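Local coordinates for protein putative ATP binding component of ABC-transporter (Escherichia coli, PDB 2R5O) that probably forms the carbohydrate-binding C-terminal domain of an ABC transporter that exports O-antigen polysaccharide, with any ATPase activity probably residing in another part of the protein, at residues E40-Q45 with D158-S163; G46-I51 with F143-G148. One frame throughout, in Å; residues are numbered along the deposited sequence.

Interaction 1: E40-Q45 with D158-S163; sequences EYRWGQ and DRRYDS. With NA (sodium ion), chain F.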
loop_
_atom_site.group_PDB
_atom_site.type_symbol
_atom_site.label_atom_id
_atom_site.label_comp_id
_atom_site.label_asym_id
_atom_site.label_seq_id
_atom_site.Cartn_x
_atom_site.Cartn_y
_atom_site.Cartn_z
ATOM N N GLU A 40 -13.370 -20.534 -3.704
ATOM C CA GLU A 40 -12.715 -20.144 -4.950
ATOM C C GLU A 40 -13.649 -20.120 -6.134
ATOM O O GLU A 40 -14.574 -20.943 -6.226
ATOM C CB GLU A 40 -11.650 -21.206 -5.223
ATOM C CG GLU A 40 -11.262 -21.406 -6.649
ATOM C CD GLU A 40 -10.175 -22.428 -6.875
ATOM O OE1 GLU A 40 -10.244 -23.572 -6.365
ATOM O OE2 GLU A 40 -9.272 -22.138 -7.666
ATOM N N TYR A 41 -13.392 -19.222 -7.060
ATOM C CA TYR A 41 -14.040 -19.266 -8.370
ATOM C C TYR A 41 -12.983 -19.558 -9.425
ATOM O O TYR A 41 -12.265 -18.653 -9.859
ATOM C CB TYR A 41 -14.793 -17.959 -8.637
ATOM C CG TYR A 41 -15.430 -17.870 -10.016
ATOM C CD1 TYR A 41 -15.747 -18.988 -10.798
ATOM C CD2 TYR A 41 -15.735 -16.642 -10.547
ATOM C CE1 TYR A 41 -16.344 -18.863 -12.053
ATOM C CE2 TYR A 41 -16.296 -16.505 -11.809
ATOM C CZ TYR A 41 -16.588 -17.625 -12.547
ATOM O OH TYR A 41 -17.154 -17.482 -13.795
ATOM N N ARG A 42 -12.855 -20.819 -9.807
ATOM C CA ARG A 42 -11.896 -21.263 -10.779
ATOM C C ARG A 42 -12.497 -21.186 -12.167
ATOM O O ARG A 42 -13.626 -21.628 -12.370
ATOM C CB ARG A 42 -11.452 -22.679 -10.441
ATOM C CG ARG A 42 -10.297 -23.175 -11.282
ATOM C CD ARG A 42 -9.901 -24.578 -10.912
ATOM N NE ARG A 42 -8.641 -24.974 -11.526
ATOM C CZ ARG A 42 -8.045 -26.136 -11.258
ATOM N NH1 ARG A 42 -8.642 -26.987 -10.439
ATOM N NH2 ARG A 42 -6.851 -26.411 -11.760
ATOM N N TRP A 43 -11.762 -20.619 -13.110
ATOM C CA TRP A 43 -12.237 -20.451 -14.471
ATOM C C TRP A 43 -11.048 -20.488 -15.412
ATOM O O TRP A 43 -9.878 -20.417 -14.998
ATOM C CB TRP A 43 -13.079 -19.162 -14.625
ATOM C CG TRP A 43 -12.298 -17.908 -14.409
ATOM C CD1 TRP A 43 -11.902 -17.344 -13.236
ATOM C CD2 TRP A 43 -11.812 -17.051 -15.459
ATOM N NE1 TRP A 43 -11.187 -16.186 -13.485
ATOM C CE2 TRP A 43 -11.121 -15.988 -14.845
ATOM C CE3 TRP A 43 -11.925 -17.068 -16.852
ATOM C CZ2 TRP A 43 -10.508 -14.963 -15.586
ATOM C CZ3 TRP A 43 -11.292 -16.056 -17.587
ATOM C CH2 TRP A 43 -10.622 -15.015 -16.943
ATOM N N GLY A 44 -11.323 -20.533 -16.704
ATOM C CA GLY A 44 -10.258 -20.539 -17.706
ATOM C C GLY A 44 -10.614 -21.370 -18.906
ATOM O O GLY A 44 -11.540 -22.170 -18.872
ATOM N N GLN A 45 -9.841 -21.227 -19.971
ATOM C CA GLN A 45 -10.064 -21.980 -21.200
ATOM C C GLN A 45 -9.430 -23.342 -21.171
ATOM O O GLN A 45 -9.751 -24.161 -22.051
ATOM C CB GLN A 45 -9.536 -21.196 -22.402
ATOM C CG GLN A 45 -10.362 -19.958 -22.690
ATOM C CD GLN A 45 -10.147 -19.428 -24.101
ATOM O OE1 GLN A 45 -9.748 -20.162 -24.999
ATOM N NE2 GLN A 45 -10.406 -18.159 -24.287
ATOM N N ASP A 158 -5.874 -21.124 -16.703
ATOM C CA ASP A 158 -6.437 -21.565 -15.418
ATOM C C ASP A 158 -6.312 -20.402 -14.465
ATOM O O ASP A 158 -5.204 -19.892 -14.283
ATOM C CB ASP A 158 -5.697 -22.807 -14.875
ATOM C CG ASP A 158 -6.364 -23.420 -13.656
ATOM O OD1 ASP A 158 -7.577 -23.181 -13.422
ATOM O OD2 ASP A 158 -5.660 -24.146 -12.911
ATOM N N ARG A 159 -7.410 -19.959 -13.882
ATOM C CA ARG A 159 -7.474 -18.748 -13.073
ATOM C C ARG A 159 -8.157 -19.131 -11.784
ATOM O O ARG A 159 -9.348 -19.464 -11.788
ATOM C CB ARG A 159 -8.255 -17.667 -13.811
ATOM C CG ARG A 159 -7.717 -17.392 -15.223
ATOM C CD ARG A 159 -6.250 -16.882 -15.241
ATOM N NE ARG A 159 -6.222 -15.647 -14.505
ATOM C CZ ARG A 159 -6.320 -14.440 -15.023
ATOM N NH1 ARG A 159 -6.127 -14.224 -16.329
ATOM N NH2 ARG A 159 -6.518 -13.434 -14.197
ATOM N N ARG A 160 -7.418 -19.146 -10.691
ATOM C CA ARG A 160 -7.915 -19.627 -9.390
ATOM C C ARG A 160 -8.232 -18.415 -8.525
ATOM O O ARG A 160 -7.433 -17.997 -7.669
ATOM C CB ARG A 160 -6.940 -20.629 -8.806
ATOM C CG ARG A 160 -6.750 -21.778 -9.794
ATOM C CD ARG A 160 -6.204 -23.081 -9.250
ATOM N NE ARG A 160 -7.176 -23.728 -8.372
ATOM C CZ ARG A 160 -7.113 -25.008 -8.041
ATOM N NH1 ARG A 160 -6.156 -25.772 -8.511
ATOM N NH2 ARG A 160 -8.012 -25.515 -7.216
ATOM N N TYR A 161 -9.379 -17.811 -8.831
ATOM C CA TYR A 161 -9.711 -16.489 -8.338
ATOM C C TYR A 161 -10.251 -16.598 -6.903
ATOM O O TYR A 161 -11.086 -17.447 -6.578
ATOM C CB TYR A 161 -10.756 -15.887 -9.271
ATOM C CG TYR A 161 -11.307 -14.554 -8.881
ATOM C CD1 TYR A 161 -10.549 -13.401 -8.946
ATOM C CD2 TYR A 161 -12.642 -14.434 -8.524
ATOM C CE1 TYR A 161 -11.124 -12.153 -8.608
ATOM C CE2 TYR A 161 -13.194 -13.237 -8.192
ATOM C CZ TYR A 161 -12.449 -12.116 -8.228
ATOM O OH TYR A 161 -13.066 -10.923 -7.905
ATOM N N ASP A 162 -9.738 -15.719 -6.036
ATOM C CA ASP A 162 -10.104 -15.639 -4.628
ATOM C C ASP A 162 -10.034 -17.020 -3.993
ATOM O O ASP A 162 -10.933 -17.464 -3.273
ATOM C CB ASP A 162 -11.495 -15.034 -4.431
ATOM C CG ASP A 162 -11.557 -13.534 -4.685
ATOM O OD1 ASP A 162 -10.534 -12.871 -4.748
ATOM O OD2 ASP A 162 -12.719 -13.044 -4.794
ATOM N N SER A 163 -8.920 -17.703 -4.255
ATOM C CA SER A 163 -8.773 -19.100 -3.881
ATOM C C SER A 163 -7.996 -19.359 -2.609
ATOM O O SER A 163 -7.995 -20.512 -2.152
ATOM C CB SER A 163 -8.145 -19.866 -5.032
ATOM O OG SER A 163 -6.860 -19.329 -5.366
HETATM NA NA NA F . -16.907 -19.524 -15.291
#
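Two arginines from adjacent strands, Arg42 and Arg160, lie flat on one another with guanidinium centres 3.5 Å apart. Their planes are 13° apart, and each is gripped side-on by a carboxylate of the opposite segment. In the conformer described here, Glu40 OE2 takes Arg160 NE at 2.7 Å while OE1 meets NH2; both oxygens use their syn lone pairs, and the carboxylate and guanidinium planes are only 7° apart. Arg42, extended from CG to NE with CG anti to its backbone N (chi1 -172°), sends NE to Asp158 OD1 and NH2 to Asp158 OD2, both at 2.8 Å. The second acceptor is met out of the carboxylate plane, in keeping with a larger tilt between these two groups.

The other face of the sheet carries Trp43, Arg159, Tyr41 and Tyr161. Arg159 CB sits over the Trp43 five-membered ring, 3.5 Å from its centroid, a CH-pi contact, while Tyr161 CB comes to the indole edge. Tyr41 OH binds a sodium ion at 2.5 Å.

Between the two faces, strand 41-43 pairs antiparallel with strand 158-161: Tyr41 with Tyr161 and Trp43 with Arg159 are hydrogen-bonded pairs, flanking the non-hydrogen-bonded pair Arg42 with Arg160. In the next shell, Asp28 bridges NH1 of both arginines, Tyr36 binds Glu40 OE1, and Ile50 N donates to Asp158 OD2. Tyr161 OH pairs with Lys94 NZ. Asp28 and Asp158, with Glu40 in this conformer, thus flank the stacked guanidinium groups, which probably balances their positive charges, and the cross-strand salt bridges add side-chain links to the backbone pairing.

Interaction 2: G46-I51 with F143-G148; sequences GGAKII and FGISAG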
loop_
_atom_site.group_PDB
_atom_site.type_symbol
_atom_site.label_atom_id
_atom_site.label_comp_id
_atom_site.label_asym_id
_atom_site.label_seq_id
_atom_site.Cartn_x
_atom_site.Cartn_y
_atom_site.Cartn_z
ATOM N N GLY A 46 -8.562 -23.636 -20.226
ATOM C CA GLY A 46 -7.838 -24.903 -20.223
ATOM C C GLY A 46 -6.542 -24.811 -20.987
ATOM O O GLY A 46 -6.218 -23.756 -21.525
ATOM N N GLY A 47 -5.799 -25.904 -21.003
ATOM C CA GLY A 47 -4.508 -25.981 -21.660
ATOM C C GLY A 47 -3.335 -25.960 -20.692
ATOM O O GLY A 47 -2.208 -26.259 -21.065
ATOM N N ALA A 48 -3.613 -25.570 -19.452
ATOM C CA ALA A 48 -2.662 -25.657 -18.351
ATOM C C ALA A 48 -3.481 -25.688 -17.085
ATOM O O ALA A 48 -4.629 -25.239 -17.078
ATOM C CB ALA A 48 -1.745 -24.443 -18.329
ATOM N N LYS A 49 -2.881 -26.178 -16.015
ATOM C CA LYS A 49 -3.543 -26.268 -14.710
ATOM C C LYS A 49 -2.581 -25.823 -13.628
ATOM O O LYS A 49 -1.462 -26.336 -13.556
ATOM C CB LYS A 49 -4.000 -27.700 -14.387
ATOM C CG LYS A 49 -5.180 -28.140 -15.216
ATOM C CD LYS A 49 -5.505 -29.574 -14.942
ATOM C CE LYS A 49 -6.301 -29.755 -13.707
ATOM N NZ LYS A 49 -6.890 -31.167 -13.704
ATOM N N ILE A 50 -3.053 -24.931 -12.753
ATOM C CA ILE A 50 -2.310 -24.588 -11.556
ATOM C C ILE A 50 -2.635 -25.693 -10.551
ATOM O O ILE A 50 -3.768 -25.790 -10.076
ATOM C CB ILE A 50 -2.677 -23.233 -10.988
ATOM C CG1 ILE A 50 -2.555 -22.164 -12.071
ATOM C CG2 ILE A 50 -1.805 -22.940 -9.805
ATOM C CD1 ILE A 50 -3.054 -20.817 -11.634
ATOM N N ILE A 51 -1.666 -26.561 -10.271
ATOM C CA ILE A 51 -1.913 -27.792 -9.508
ATOM C C ILE A 51 -1.443 -27.735 -8.047
ATOM O O ILE A 51 -1.759 -28.626 -7.278
ATOM C CB ILE A 51 -1.294 -29.013 -10.229
ATOM C CG1 ILE A 51 0.166 -28.767 -10.625
ATOM C CG2 ILE A 51 -2.135 -29.357 -11.455
ATOM C CD1 ILE A 51 0.861 -30.048 -11.081
ATOM N N PHE A 143 -4.249 -16.866 -7.872
ATOM C CA PHE A 143 -3.164 -17.228 -8.755
ATOM C C PHE A 143 -3.773 -17.535 -10.120
ATOM O O PHE A 143 -4.799 -18.237 -10.179
ATOM C CB PHE A 143 -2.431 -18.478 -8.296
ATOM C CG PHE A 143 -1.452 -18.304 -7.159
ATOM C CD1 PHE A 143 -0.324 -17.557 -7.312
ATOM C CD2 PHE A 143 -1.634 -18.978 -5.969
ATOM C CE1 PHE A 143 0.626 -17.507 -6.335
ATOM C CE2 PHE A 143 -0.703 -18.899 -4.952
ATOM C CZ PHE A 143 0.438 -18.157 -5.143
ATOM N N GLY A 144 -3.157 -17.077 -11.200
ATOM C CA GLY A 144 -3.620 -17.361 -12.545
ATOM C C GLY A 144 -2.481 -17.662 -13.485
ATOM O O GLY A 144 -1.349 -17.239 -13.254
ATOM N N ILE A 145 -2.782 -18.395 -14.562
ATOM C CA ILE A 145 -1.833 -18.636 -15.665
ATOM C C ILE A 145 -2.574 -18.364 -16.981
ATOM O O ILE A 145 -3.682 -18.861 -17.191
ATOM C CB ILE A 145 -1.185 -20.069 -15.590
ATOM C CG1 ILE A 145 -0.115 -20.276 -16.659
ATOM C CG2 ILE A 145 -2.199 -21.145 -15.643
ATOM C CD1 ILE A 145 1.166 -19.517 -16.396
ATOM N N SER A 146 -1.940 -17.571 -17.842
ATOM C CA SER A 146 -2.449 -17.193 -19.145
ATOM C C SER A 146 -1.350 -17.328 -20.160
ATOM O O SER A 146 -0.205 -17.572 -19.804
ATOM C CB SER A 146 -2.976 -15.755 -19.090
ATOM O OG SER A 146 -3.917 -15.590 -18.026
ATOM N N ALA A 147 -1.691 -17.200 -21.432
ATOM C CA ALA A 147 -0.684 -17.283 -22.488
ATOM C C ALA A 147 -1.010 -16.343 -23.631
ATOM O O ALA A 147 -2.165 -16.153 -23.983
ATOM C CB ALA A 147 -0.571 -18.690 -23.014
ATOM N N GLY A 148 0.032 -15.775 -24.228
ATOM C CA GLY A 148 -0.108 -14.951 -25.430
ATOM C C GLY A 148 0.693 -13.663 -25.352
ATOM O O GLY A 148 1.810 -13.654 -24.834
#
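Ile50 reaches across the interior of the immunoglobulin-fold beta-sandwich to Ile145, its CG1 lying 3.7 Å from Ile145 CG2. The two strands belong to facing sheets: 48-51 is part of the four-stranded antiparallel sheet and 143-147 of the larger mixed sheet. Their axes come no closer than 7.5 Å and run at 161°, a separation that leaves the contact to side chains rather than paired backbones.

Packing is closest around Ile50. CG1 lies anti to the carbonyl carbon (chi1 -53°) and the chain extends onward (chi2 173°), carrying CD1 down onto the opposite backbone, where it comes 3.6 Å from Gly144 CA and also meets Phe143 CB. The Phe143 ring itself leads away, toward Met76, Ile91 and Ile164, while the end of Ile145 turns to Val87 and Pro89.

Toward the other end the contact thins. Ala48 CB also points inward, but its approach to Ile145 CG2 is 4.3 Å, and Val78, Phe80 and Leu157 supply its further apolar neighbours. Lys49, one residue on, points away from the facing strand and is exposed. At the tight end, Ile50 CD1 approaches Phe143 O to 3.4 Å, a methyl group packed against a carbonyl oxygen.

Interactions 1 and 2 involve neighbouring strands of one sheet, 153-169 and 137-147 respectively, but meet that sheet differently: strand 41-43 extends it from its edge, whereas strand 48-57 faces it from the opposing sheet. Accordingly, interaction 1 is partly buried, buries 596 Å² in total between its segments and relies on backbone pairing and salt bridges; interaction 2 is fully buried where it touches, buries 195 Å² in total and is apolar. The chain passes directly from strand 41-43 to 48-57, leaving one sheet for the other. The contacts, whose centres are about 9 Å apart, are also joined where Arg160 N lies 2.8 Å from Phe143 O, a probable hydrogen bond.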